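Local coordinates for protein 4-amino-4-deoxychorismate lyase (Legionella pneumophila, PDB 3LUL) that is a PLP-dependent protein of the class IV aminotransferase family, named as a lyase, that carries its cofactor covalently on a lysine, at residues R123-N128 with S247-I252; W129-A134 with A163-T168; E169-E174 with V193-L198; T176-F181 with V233-S238. All coordinates share one frame; numbering follows the deposited sequence.

Interaction 1: residues R123-N128 with S247-I252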
loop_
_atom_site.group_PDB
_atom_site.type_symbol
_atom_site.label_atom_id
_atom_site.label_comp_id
_atom_site.label_asym_id
_atom_site.label_seq_id
_atom_site.Cartn_x
_atom_site.Cartn_y
_atom_site.Cartn_z
ATOM N N ARG B 123 7.296 0.330 23.810
ATOM C CA ARG B 123 7.486 -1.113 23.747
ATOM C C ARG B 123 7.284 -1.592 22.302
ATOM O O ARG B 123 6.259 -1.295 21.670
ATOM C CB ARG B 123 6.509 -1.821 24.691
ATOM C CG ARG B 123 6.768 -1.594 26.181
ATOM C CD ARG B 123 6.039 -2.644 27.006
ATOM N NE ARG B 123 6.277 -2.554 28.445
ATOM C CZ ARG B 123 7.283 -3.158 29.074
ATOM N NH1 ARG B 123 8.175 -3.859 28.386
ATOM N NH2 ARG B 123 7.411 -3.042 30.390
ATOM N N LEU B 124 8.269 -2.334 21.785
ATOM C CA LEU B 124 8.274 -2.848 20.404
ATOM C C LEU B 124 8.147 -4.359 20.355
ATOM O O LEU B 124 8.596 -5.043 21.279
ATOM C CB LEU B 124 9.572 -2.478 19.705
ATOM C CG LEU B 124 9.883 -0.992 19.599
ATOM C CD1 LEU B 124 11.213 -0.757 18.876
ATOM C CD2 LEU B 124 8.759 -0.255 18.864
ATOM N N ILE B 125 7.537 -4.856 19.277
ATOM C CA ILE B 125 7.580 -6.265 18.919
ATOM C C ILE B 125 8.117 -6.395 17.512
ATOM O O ILE B 125 7.943 -5.495 16.686
ATOM C CB ILE B 125 6.208 -7.016 19.068
ATOM C CG1 ILE B 125 5.066 -6.311 18.342
ATOM C CG2 ILE B 125 5.865 -7.275 20.586
ATOM C CD1 ILE B 125 4.333 -7.142 17.321
ATOM N N SER B 126 8.801 -7.499 17.237
ATOM C CA SER B 126 9.351 -7.742 15.909
ATOM C C SER B 126 8.262 -8.370 15.054
ATOM O O SER B 126 7.610 -9.303 15.490
ATOM C CB SER B 126 10.509 -8.747 15.995
ATOM O OG SER B 126 11.615 -8.235 16.693
ATOM N N ILE B 127 8.119 -7.922 13.821
ATOM C CA ILE B 127 7.161 -8.494 12.893
ATOM C C ILE B 127 7.779 -9.719 12.188
ATOM O O ILE B 127 8.963 -9.715 11.841
ATOM C CB ILE B 127 6.739 -7.387 11.902
ATOM C CG1 ILE B 127 5.843 -6.349 12.634
ATOM C CG2 ILE B 127 6.075 -7.941 10.666
ATOM C CD1 ILE B 127 4.444 -6.793 13.018
ATOM N N ASN B 128 6.956 -10.730 11.939
ATOM C CA ASN B 128 7.436 -12.013 11.394
ATOM C C ASN B 128 7.637 -11.990 9.873
ATOM O O ASN B 128 8.511 -12.665 9.347
ATOM C CB ASN B 128 6.501 -13.181 11.764
ATOM C CG ASN B 128 5.126 -13.055 11.159
ATOM O OD1 ASN B 128 4.451 -12.035 11.329
ATOM N ND2 ASN B 128 4.701 -14.092 10.434
ATOM N N SER B 247 11.677 -1.631 25.392
ATOM C CA SER B 247 11.812 -3.053 25.128
ATOM C C SER B 247 11.571 -3.433 23.685
ATOM O O SER B 247 10.811 -2.761 22.994
ATOM C CB SER B 247 10.862 -3.865 26.017
ATOM O OG SER B 247 9.485 -3.554 25.783
ATOM N N LEU B 248 12.181 -4.554 23.279
ATOM C CA LEU B 248 11.885 -5.237 22.015
ATOM C C LEU B 248 11.574 -6.698 22.361
ATOM O O LEU B 248 12.436 -7.385 22.906
ATOM C CB LEU B 248 13.068 -5.183 21.052
ATOM C CG LEU B 248 12.915 -6.004 19.757
ATOM C CD1 LEU B 248 11.681 -5.561 18.885
ATOM C CD2 LEU B 248 14.205 -6.002 18.971
ATOM N N ASP B 249 10.359 -7.159 22.041
ATOM C CA ASP B 249 9.933 -8.529 22.375
ATOM C C ASP B 249 10.160 -8.743 23.884
ATOM O O ASP B 249 9.686 -7.944 24.694
ATOM C CB ASP B 249 10.691 -9.517 21.472
ATOM C CG ASP B 249 10.482 -9.233 19.989
ATOM O OD1 ASP B 249 9.322 -9.001 19.602
ATOM O OD2 ASP B 249 11.455 -9.283 19.199
ATOM N N ASN B 250 10.913 -9.764 24.257
ATOM C CA ASN B 250 11.219 -9.998 25.674
ATOM C C ASN B 250 12.586 -9.472 26.118
ATOM O O ASN B 250 13.314 -10.130 26.853
ATOM C CB ASN B 250 11.084 -11.470 26.017
ATOM C CG ASN B 250 12.139 -12.340 25.359
ATOM O OD1 ASN B 250 12.293 -12.344 24.129
ATOM N ND2 ASN B 250 12.864 -13.107 26.186
ATOM N N ILE B 251 12.921 -8.258 25.717
ATOM C CA ILE B 251 14.219 -7.691 26.062
ATOM C C ILE B 251 13.980 -6.263 26.522
ATOM O O ILE B 251 13.443 -5.453 25.763
ATOM C CB ILE B 251 15.190 -7.766 24.866
ATOM C CG1 ILE B 251 15.363 -9.230 24.420
ATOM C CG2 ILE B 251 16.558 -7.166 25.233
ATOM C CD1 ILE B 251 15.357 -9.440 22.960
ATOM N N ILE B 252 14.350 -5.986 27.773
ATOM C CA ILE B 252 14.192 -4.676 28.391
ATOM C C ILE B 252 15.531 -3.955 28.293
ATOM O O ILE B 252 16.571 -4.559 28.571
ATOM C CB ILE B 252 13.806 -4.801 29.891
ATOM C CG1 ILE B 252 12.642 -5.779 30.078
ATOM C CG2 ILE B 252 13.421 -3.451 30.465
ATOM C CD1 ILE B 252 11.355 -5.301 29.466
HETATM O O HOH W 1 8.421 -5.267 24.088
#
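D249 grips S126 with both carboxylate oxygens: OD1 accepts from S126 N at 2.8 Å and OD2 from S126 OG at 2.7 Å, each met on its syn side. Serine suits this place because its short hydroxyl, next to its own backbone N-H, gives a two-pronged donor that an aspartate can span. D249 has its CG anti to the carbonyl carbon (chi1 -57°), which lets the carboxylate reach S126. At the other end, in one of the two conformers of R123, its NH1 donates to S247 OG at 2.9 Å, a bent bond tilted from the guanidinium plane.

Between these ends the strands pair in parallel. L124 N donates to S247 O at 2.8 Å and D249 N to L124 O at 2.9 Å. A water joins L124 O, S247 OG and D249 O. On the sheet face that bears L124 and L248, L248 CD1 packs against L124 CB at 3.8 Å. The type II' turn from L248 to I251 carries D249 at its second position.

K224 forms a salt bridge with D249 OD2, tying helix 224-228 to this turn. Strand 122-131 runs between 241-248 and 162-167, with helix 146-157 against I125 and I127.

Interaction 2: residues W129-A134 with A163-T168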
loop_
_atom_site.group_PDB
_atom_site.type_symbol
_atom_site.label_atom_id
_atom_site.label_comp_id
_atom_site.label_asym_id
_atom_site.label_seq_id
_atom_site.Cartn_x
_atom_site.Cartn_y
_atom_site.Cartn_z
ATOM N N TRP B 129 6.812 -11.254 9.158
ATOM C CA TRP B 129 7.025 -11.161 7.718
ATOM C C TRP B 129 8.189 -10.188 7.406
ATOM O O TRP B 129 8.424 -9.199 8.149
ATOM C CB TRP B 129 5.735 -10.808 6.984
ATOM C CG TRP B 129 5.219 -9.415 7.173
ATOM C CD1 TRP B 129 5.619 -8.299 6.509
ATOM C CD2 TRP B 129 4.144 -9.003 8.031
ATOM N NE1 TRP B 129 4.896 -7.225 6.929
ATOM C CE2 TRP B 129 3.962 -7.638 7.841
ATOM C CE3 TRP B 129 3.315 -9.667 8.938
ATOM C CZ2 TRP B 129 2.995 -6.893 8.548
ATOM C CZ3 TRP B 129 2.329 -8.903 9.634
ATOM C CH2 TRP B 129 2.202 -7.553 9.433
ATOM N N LEU B 130 8.929 -10.495 6.327
ATOM C CA LEU B 130 10.115 -9.730 5.930
ATOM C C LEU B 130 9.877 -8.881 4.681
ATOM O O LEU B 130 9.037 -9.215 3.856
ATOM C CB LEU B 130 11.289 -10.670 5.731
ATOM C CG LEU B 130 11.612 -11.615 6.921
ATOM C CD1 LEU B 130 12.811 -12.555 6.565
ATOM C CD2 LEU B 130 11.886 -10.893 8.232
ATOM N N ARG B 131 10.667 -7.820 4.541
ATOM C CA ARG B 131 10.623 -6.911 3.390
ATOM C C ARG B 131 11.860 -7.086 2.527
ATOM O O ARG B 131 12.970 -7.168 3.030
ATOM C CB ARG B 131 10.547 -5.449 3.837
ATOM C CG ARG B 131 9.297 -5.111 4.570
ATOM C CD ARG B 131 9.327 -3.719 5.237
ATOM N NE ARG B 131 7.990 -3.413 5.744
ATOM C CZ ARG B 131 7.688 -2.264 6.353
ATOM N NH1 ARG B 131 8.628 -1.350 6.542
ATOM N NH2 ARG B 131 6.451 -2.030 6.761
ATOM N N ASP B 132 11.673 -7.112 1.214
ATOM C CA ASP B 132 12.801 -7.065 0.283
ATOM C C ASP B 132 13.301 -5.635 0.238
ATOM O O ASP B 132 12.573 -4.720 -0.097
ATOM C CB ASP B 132 12.376 -7.510 -1.122
ATOM C CG ASP B 132 13.551 -7.849 -2.017
ATOM O OD1 ASP B 132 14.638 -7.283 -1.810
ATOM O OD2 ASP B 132 13.388 -8.685 -2.929
ATOM N N LYS B 133 14.582 -5.437 0.546
ATOM C CA LYS B 133 15.181 -4.110 0.461
ATOM C C LYS B 133 15.099 -3.511 -0.969
ATOM O O LYS B 133 15.180 -2.291 -1.154
ATOM C CB LYS B 133 16.657 -4.192 0.928
ATOM C CG LYS B 133 17.582 -4.861 -0.062
ATOM C CD LYS B 133 19.008 -4.997 0.504
ATOM C CE LYS B 133 19.977 -5.440 -0.575
ATOM N NZ LYS B 133 21.184 -6.045 0.052
ATOM N N ALA B 134 14.869 -4.363 -1.973
ATOM C CA ALA B 134 14.718 -3.934 -3.373
ATOM C C ALA B 134 13.312 -3.452 -3.742
ATOM O O ALA B 134 13.095 -2.984 -4.858
ATOM C CB ALA B 134 15.177 -5.057 -4.324
ATOM N N ALA B 163 5.613 -1.693 16.108
ATOM C CA ALA B 163 6.178 -2.868 15.473
ATOM C C ALA B 163 7.446 -2.481 14.738
ATOM O O ALA B 163 7.525 -1.381 14.174
ATOM C CB ALA B 163 5.184 -3.436 14.470
ATOM N N LEU B 164 8.413 -3.390 14.748
ATOM C CA LEU B 164 9.701 -3.270 14.105
ATOM C C LEU B 164 9.829 -4.291 12.965
ATOM O O LEU B 164 9.603 -5.508 13.149
ATOM C CB LEU B 164 10.809 -3.494 15.122
ATOM C CG LEU B 164 12.230 -3.255 14.660
ATOM C CD1 LEU B 164 12.499 -1.764 14.329
ATOM C CD2 LEU B 164 13.190 -3.735 15.798
ATOM N N PHE B 165 10.163 -3.788 11.786
ATOM C CA PHE B 165 10.357 -4.605 10.590
ATOM C C PHE B 165 11.829 -4.923 10.295
ATOM O O PHE B 165 12.744 -4.116 10.552
ATOM C CB PHE B 165 9.766 -3.922 9.363
ATOM C CG PHE B 165 8.325 -3.564 9.519
ATOM C CD1 PHE B 165 7.324 -4.479 9.206
ATOM C CD2 PHE B 165 7.958 -2.325 9.978
ATOM C CE1 PHE B 165 5.969 -4.160 9.322
ATOM C CE2 PHE B 165 6.589 -1.984 10.114
ATOM C CZ PHE B 165 5.593 -2.920 9.797
ATOM N N PHE B 166 11.996 -6.101 9.715
ATOM C CA PHE B 166 13.235 -6.631 9.217
ATOM C C PHE B 166 13.159 -6.922 7.698
ATOM O O PHE B 166 12.061 -7.159 7.132
ATOM C CB PHE B 166 13.578 -7.888 9.980
ATOM C CG PHE B 166 13.910 -7.640 11.448
ATOM C CD1 PHE B 166 12.902 -7.392 12.373
ATOM C CD2 PHE B 166 15.230 -7.643 11.887
ATOM C CE1 PHE B 166 13.221 -7.117 13.738
ATOM C CE2 PHE B 166 15.533 -7.387 13.238
ATOM C CZ PHE B 166 14.530 -7.136 14.142
ATOM N N ASN B 167 14.314 -6.848 7.040
ATOM C CA ASN B 167 14.395 -7.181 5.625
ATOM C C ASN B 167 14.693 -8.678 5.454
ATOM O O ASN B 167 14.873 -9.403 6.451
ATOM C CB ASN B 167 15.345 -6.257 4.813
ATOM C CG ASN B 167 16.810 -6.397 5.173
ATOM O OD1 ASN B 167 17.250 -7.428 5.667
ATOM N ND2 ASN B 167 17.587 -5.350 4.865
ATOM N N THR B 168 14.698 -9.139 4.202
ATOM C CA THR B 168 14.915 -10.552 3.891
ATOM C C THR B 168 16.364 -11.022 4.085
ATOM O O THR B 168 16.652 -12.218 3.978
ATOM C CB THR B 168 14.387 -10.901 2.454
ATOM O OG1 THR B 168 15.068 -10.082 1.504
ATOM C CG2 THR B 168 12.861 -10.671 2.348
HETATM O O HOH W 2 9.662 -7.809 9.891
HETATM O O HOH W 3 16.310 -7.534 1.572
#
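R131 and F165 form a cation-pi stack. The guanidinium lies flat on one face of the phenyl ring, with centres 3.5 Å apart and planes at 13°, and NH2 sits over the ring centre. The arginine chain is extended from CG to NE, long enough to carry the charge over the ring while R131 NE keeps its salt bridge to E147. Phenylalanine offers a flat face for the guanidinium; the stack, with that salt bridge and a long, weak ion pair to E174, would limit its rotation. W129 meets the edge of the same phenylalanine, NE1 to F165 CE1 at 4.0 Å, with the indole N-H bonded to E147.

In the backbone, R131 N donates to F166 O at 3.0 Å, and T168 N to R131 O at 2.9 Å. Among apolar contacts, L130 CD2 reaches F166 CB at 3.9 Å and L130 CB meets T168 CG2 at 3.7 Å.

Water links W129 O to F166 N, and another links K133 N to T168 OG1. D132 OD1 accepts from A134 N, making an Asx turn, while OD2 accepts a hydrogen bond from L130 N of the second subunit.

This parallel pair, joined through helix 146-157, is a beta-alpha-beta unit whose end meets the partner subunit.

Interaction 3: residues E169-E174 with V193-L198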
loop_
_atom_site.group_PDB
_atom_site.type_symbol
_atom_site.label_atom_id
_atom_site.label_comp_id
_atom_site.label_asym_id
_atom_site.label_seq_id
_atom_site.Cartn_x
_atom_site.Cartn_y
_atom_site.Cartn_z
ATOM N N GLU B 169 17.264 -10.101 4.455
ATOM C CA GLU B 169 18.616 -10.453 4.894
ATOM C C GLU B 169 18.695 -10.470 6.428
ATOM O O GLU B 169 19.778 -10.530 6.971
ATOM C CB GLU B 169 19.638 -9.464 4.298
ATOM C CG GLU B 169 19.686 -9.525 2.753
ATOM C CD GLU B 169 20.454 -8.367 2.113
ATOM O OE1 GLU B 169 20.842 -7.412 2.821
ATOM O OE2 GLU B 169 20.665 -8.392 0.882
ATOM N N ASN B 170 17.532 -10.441 7.094
ATOM C CA ASN B 170 17.403 -10.402 8.557
ATOM C C ASN B 170 18.077 -9.211 9.204
ATOM O O ASN B 170 18.547 -9.292 10.340
ATOM C CB ASN B 170 17.867 -11.703 9.179
ATOM C CG ASN B 170 17.121 -12.880 8.627
ATOM O OD1 ASN B 170 17.709 -13.729 7.973
ATOM N ND2 ASN B 170 15.819 -12.930 8.877
ATOM N N HIS B 171 18.069 -8.083 8.505
ATOM C CA HIS B 171 18.583 -6.836 9.071
ATOM C C HIS B 171 17.400 -5.922 9.401
ATOM O O HIS B 171 16.407 -5.873 8.666
ATOM C CB HIS B 171 19.558 -6.161 8.126
ATOM C CG HIS B 171 20.807 -6.952 7.882
ATOM N ND1 HIS B 171 21.376 -7.066 6.632
ATOM C CD2 HIS B 171 21.585 -7.678 8.718
ATOM C CE1 HIS B 171 22.452 -7.827 6.707
ATOM N NE2 HIS B 171 22.602 -8.214 7.961
ATOM N N VAL B 172 17.507 -5.240 10.539
ATOM C CA VAL B 172 16.531 -4.250 11.015
ATOM C C VAL B 172 16.345 -3.128 9.995
ATOM O O VAL B 172 17.326 -2.664 9.417
ATOM C CB VAL B 172 17.036 -3.565 12.322
ATOM C CG1 VAL B 172 15.951 -2.639 12.905
ATOM C CG2 VAL B 172 17.488 -4.588 13.351
ATOM N N THR B 173 15.123 -2.678 9.781
ATOM C CA THR B 173 14.866 -1.498 8.948
ATOM C C THR B 173 14.343 -0.346 9.836
ATOM O O THR B 173 15.116 0.511 10.247
ATOM C CB THR B 173 13.972 -1.802 7.730
ATOM O OG1 THR B 173 12.655 -2.276 8.127
ATOM C CG2 THR B 173 14.669 -2.838 6.886
ATOM N N GLU B 174 13.060 -0.369 10.159
ATOM C CA GLU B 174 12.396 0.751 10.833
ATOM C C GLU B 174 11.125 0.259 11.466
ATOM O O GLU B 174 10.761 -0.905 11.288
ATOM C CB GLU B 174 12.074 1.824 9.786
ATOM C CG GLU B 174 11.144 1.315 8.724
ATOM C CD GLU B 174 11.083 2.185 7.489
ATOM O OE1 GLU B 174 11.718 3.255 7.468
ATOM O OE2 GLU B 174 10.335 1.804 6.572
ATOM N N VAL B 193 20.681 3.337 4.466
ATOM C CA VAL B 193 19.621 3.616 3.500
ATOM C C VAL B 193 19.407 2.373 2.612
ATOM O O VAL B 193 18.288 2.016 2.336
ATOM C CB VAL B 193 19.919 4.854 2.618
ATOM C CG1 VAL B 193 18.737 5.143 1.695
ATOM C CG2 VAL B 193 20.186 6.070 3.470
ATOM N N GLU B 194 20.488 1.699 2.260
ATOM C CA GLU B 194 20.447 0.507 1.398
ATOM C C GLU B 194 19.792 -0.729 2.028
ATOM O O GLU B 194 19.507 -1.686 1.311
ATOM C CB GLU B 194 21.860 0.140 0.949
ATOM C CG GLU B 194 22.566 1.208 0.136
ATOM C CD GLU B 194 23.646 1.979 0.903
ATOM O OE1 GLU B 194 23.461 2.326 2.091
ATOM O OE2 GLU B 194 24.700 2.227 0.295
ATOM N N ASP B 195 19.541 -0.719 3.344
ATOM C CA ASP B 195 18.816 -1.803 3.985
ATOM C C ASP B 195 17.306 -1.782 3.676
ATOM O O ASP B 195 16.586 -2.717 4.064
ATOM C CB ASP B 195 19.020 -1.822 5.514
ATOM C CG ASP B 195 20.447 -2.097 5.929
ATOM O OD1 ASP B 195 21.133 -2.878 5.222
ATOM O OD2 ASP B 195 20.865 -1.522 6.985
ATOM N N GLY B 196 16.828 -0.725 3.001
ATOM C CA GLY B 196 15.457 -0.611 2.560
ATOM C C GLY B 196 14.564 0.141 3.537
ATOM O O GLY B 196 13.524 -0.359 3.969
ATOM N N ILE B 197 15.030 1.304 3.969
ATOM C CA ILE B 197 14.328 2.123 4.949
ATOM C C ILE B 197 13.832 3.399 4.309
ATOM O O ILE B 197 14.272 3.772 3.210
ATOM C CB ILE B 197 15.263 2.528 6.143
ATOM C CG1 ILE B 197 16.463 3.340 5.651
ATOM C CG2 ILE B 197 15.717 1.274 6.918
ATOM C CD1 ILE B 197 17.307 4.015 6.770
ATOM N N LEU B 198 12.889 4.032 4.973
ATOM C CA LEU B 198 12.486 5.396 4.652
ATOM C C LEU B 198 13.619 6.293 5.142
ATOM O O LEU B 198 13.964 6.238 6.321
ATOM C CB LEU B 198 11.174 5.729 5.365
ATOM C CG LEU B 198 10.280 6.832 4.813
ATOM C CD1 LEU B 198 10.856 8.168 5.096
ATOM C CD2 LEU B 198 10.051 6.662 3.283
HETATM O O HOH W 4 20.381 -5.597 4.479
HETATM O O HOH W 5 20.004 -2.854 9.308
HETATM O O HOH W 6 11.424 -1.152 5.869
#
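H171 and D195 face each other without touching, ND1 and OD1 4.4 Å apart, and one water joins them: it lies in the plane of the imidazole beside H171 ND1, 2.8 Å away, and donates to D195 OD1 and to E169 OE1. By donating to both carboxylates the water probably eases their like-charge repulsion; K133, paired with E169, and R192, paired with D195, should compensate further. D195 OD1 also accepts from S221. At V172 it is the backbone that takes part: a second water donates to V172 O at 2.7 Å and to D195 OD2.

T173 meets the loop through CG2, 3.4 Å from D195 O, and through CB, which packs on I197 CG2 at 3.6 Å. Its OG1 donates to a third water that also reaches G196 O and, over a longer distance, E174 OE2. A small beta-branched residue with one polar and one apolar arm fits such a mixed surface. G196 has a positive phi, and at its backbone angles a CB would press on the preceding carbonyl.

E174 makes the direct bond: L198 N donates to OE1 at 2.9 Å, on the syn side but 35° out of the carboxylate plane. CG stands between the backbone N and the carbonyl carbon (chi1 61°) with the chain extended beyond; this brings the carboxylate to the backbone N of L198. OE1 also has a weak hydrogen bond with N1 of the modified lysine at position 141, so the bond from L198 N may help position this carboxylate beside the cofactor.

Strand 172-175 borders 162-167 here, and 193-198 leads from strand 187-190 to helix 201-212, whose R203 touches I197.

Interaction 4: residues T176-F181 with V233-S238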
loop_
_atom_site.group_PDB
_atom_site.type_symbol
_atom_site.label_atom_id
_atom_site.label_comp_id
_atom_site.label_asym_id
_atom_site.label_seq_id
_atom_site.Cartn_x
_atom_site.Cartn_y
_atom_site.Cartn_z
ATOM N N THR B 176 6.756 1.249 12.225
ATOM C CA THR B 176 5.609 1.747 11.436
ATOM C C THR B 176 5.643 3.245 11.142
ATOM O O THR B 176 4.922 3.730 10.266
ATOM C CB THR B 176 4.279 1.468 12.124
ATOM O OG1 THR B 176 4.162 2.235 13.338
ATOM C CG2 THR B 176 4.118 -0.036 12.415
ATOM N N CYS B 177 6.437 3.993 11.906
ATOM C CA CYS B 177 6.426 5.454 11.788
ATOM C C CYS B 177 7.733 6.157 12.128
ATOM O O CYS B 177 7.760 7.382 12.216
ATOM C CB CYS B 177 5.312 5.982 12.708
ATOM S SG CYS B 177 5.677 5.743 14.456
ATOM N N ALA B 178 8.826 5.414 12.268
ATOM C CA ALA B 178 10.046 5.983 12.793
ATOM C C ALA B 178 11.270 5.163 12.416
ATOM O O ALA B 178 11.175 3.942 12.187
ATOM C CB ALA B 178 9.926 6.150 14.326
ATOM N N ASN B 179 12.403 5.861 12.292
ATOM C CA ASN B 179 13.686 5.225 12.109
ATOM C C ASN B 179 14.211 4.768 13.473
ATOM O O ASN B 179 13.806 5.297 14.517
ATOM C CB ASN B 179 14.681 6.188 11.444
ATOM C CG ASN B 179 14.321 6.483 9.976
ATOM O OD1 ASN B 179 13.998 7.602 9.629
ATOM N ND2 ASN B 179 14.354 5.449 9.129
ATOM N N LEU B 180 15.111 3.800 13.436
ATOM C CA LEU B 180 15.725 3.232 14.642
ATOM C C LEU B 180 17.200 3.510 14.743
ATOM O O LEU B 180 17.945 3.400 13.772
ATOM C CB LEU B 180 15.535 1.715 14.675
ATOM C CG LEU B 180 16.033 1.014 15.954
ATOM C CD1 LEU B 180 15.113 -0.138 16.368
ATOM C CD2 LEU B 180 17.414 0.472 15.758
ATOM N N PHE B 181 17.631 3.814 15.969
ATOM C CA PHE B 181 19.035 4.024 16.335
ATOM C C PHE B 181 19.303 3.135 17.545
ATOM O O PHE B 181 18.404 2.882 18.355
ATOM C CB PHE B 181 19.287 5.493 16.719
ATOM C CG PHE B 181 19.420 6.431 15.529
ATOM C CD1 PHE B 181 18.299 6.937 14.892
ATOM C CD2 PHE B 181 20.654 6.864 15.115
ATOM C CE1 PHE B 181 18.415 7.806 13.836
ATOM C CE2 PHE B 181 20.775 7.740 14.044
ATOM C CZ PHE B 181 19.646 8.192 13.400
ATOM N N VAL B 233 18.286 2.012 22.890
ATOM C CA VAL B 233 17.651 1.972 21.600
ATOM C C VAL B 233 16.653 3.091 21.604
ATOM O O VAL B 233 15.929 3.312 22.605
ATOM C CB VAL B 233 16.887 0.660 21.336
ATOM C CG1 VAL B 233 16.223 0.687 19.979
ATOM C CG2 VAL B 233 17.845 -0.581 21.449
ATOM N N PHE B 234 16.553 3.780 20.479
ATOM C CA PHE B 234 15.559 4.903 20.364
ATOM C C PHE B 234 15.107 5.123 18.923
ATOM O O PHE B 234 15.719 4.643 17.970
ATOM C CB PHE B 234 16.092 6.208 21.002
ATOM C CG PHE B 234 17.221 6.874 20.247
ATOM C CD1 PHE B 234 16.960 7.725 19.178
ATOM C CD2 PHE B 234 18.549 6.632 20.596
ATOM C CE1 PHE B 234 18.003 8.359 18.509
ATOM C CE2 PHE B 234 19.609 7.255 19.921
ATOM C CZ PHE B 234 19.343 8.107 18.885
ATOM N N LEU B 235 13.996 5.824 18.771
ATOM C CA LEU B 235 13.382 6.042 17.453
ATOM C C LEU B 235 13.312 7.520 17.117
ATOM O O LEU B 235 13.319 8.346 18.012
ATOM C CB LEU B 235 11.972 5.509 17.466
ATOM C CG LEU B 235 11.792 4.075 17.973
ATOM C CD1 LEU B 235 10.290 3.736 18.080
ATOM C CD2 LEU B 235 12.512 3.095 17.069
ATOM N N THR B 236 13.200 7.840 15.832
ATOM C CA THR B 236 13.165 9.224 15.409
ATOM C C THR B 236 12.075 9.423 14.357
ATOM O O THR B 236 11.896 8.594 13.463
ATOM C CB THR B 236 14.542 9.699 14.808
ATOM O OG1 THR B 236 14.841 8.967 13.607
ATOM C CG2 THR B 236 15.726 9.508 15.798
ATOM N N ASN B 237 11.365 10.535 14.478
ATOM C CA ASN B 237 10.514 11.052 13.419
ATOM C C ASN B 237 10.210 12.535 13.650
ATOM O O ASN B 237 10.582 13.092 14.685
ATOM C CB ASN B 237 9.248 10.211 13.211
ATOM C CG ASN B 237 8.269 10.262 14.376
ATOM O OD1 ASN B 237 8.263 11.198 15.170
ATOM N ND2 ASN B 237 7.402 9.251 14.457
ATOM N N SER B 238 9.580 13.173 12.670
ATOM C CA SER B 238 9.447 14.640 12.691
ATOM C C SER B 238 8.492 15.073 13.761
ATOM O O SER B 238 8.714 16.086 14.381
ATOM C CB SER B 238 8.920 15.177 11.345
ATOM O OG SER B 238 9.898 15.108 10.365
HETATM O O HOH W 7 13.774 9.978 11.026
#
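Two antiparallel strands of the cofactor-bearing domain's mixed sheet meet here, 179-184 against 232-237. N179 with T236 and F181 with F234 are hydrogen-bonded pairs; L180 with L235 is the non-hydrogen-bonded pair between them. F181 N donates to F234 O at 2.9 Å, nearly along the C=O axis, and F234 N returns a bond to F181 O.

On the face with both phenylalanines, F181 CB sits over the F234 ring, 3.6 Å from its centroid, a CH-pi contact. The rings are almost parallel (1°) but slid apart, with centroids at 5.2 Å. F234 CG stands between backbone N and carbonyl carbon (chi1 70°), which brings its ring beneath F181 CB. T236 CG2 meets F181 CE1 at 3.7 Å. L180 and L235 share the other face; L180 CD1 also touches V233 CG1 at 3.9 Å, and A178 CB meets L235 CB.

Beyond the ladder, N237 ND2 donates to C177 O at 2.9 Å, in its own amide plane but above that of the carbonyl; N237 OD1 is held by Q240 N. Water bridges N179 OD1 and T236 OG1, and N179 ND2 binds L198 O. The side-chain amide of N237 thus adds one bond beyond the last bridged pair, while rings and aliphatics pack alongside.

Interactions 1 and 2 share strand 122-131: I125 O and L164 N, and I127 N and L164 O, are each 2.9 Å apart, so the pairing with strand 162-167 runs on between them. Interaction 2 passes to interaction 3, centres 7 Å apart, where F165 O and T173 N lie 2.9 Å apart. Interaction 3 meets interaction 4 at N179, whose ND2 packs 3.8 Å from E174 OE1, and their segments alternate along the chain. These two supply contacts to the cofactor on the modified lysine at position 141, E174 at its ring nitrogen and S238 OG at phosphate OP2. Interaction 1 is centred about 20 Å from the chain centre, against about 8 Å for interaction 4.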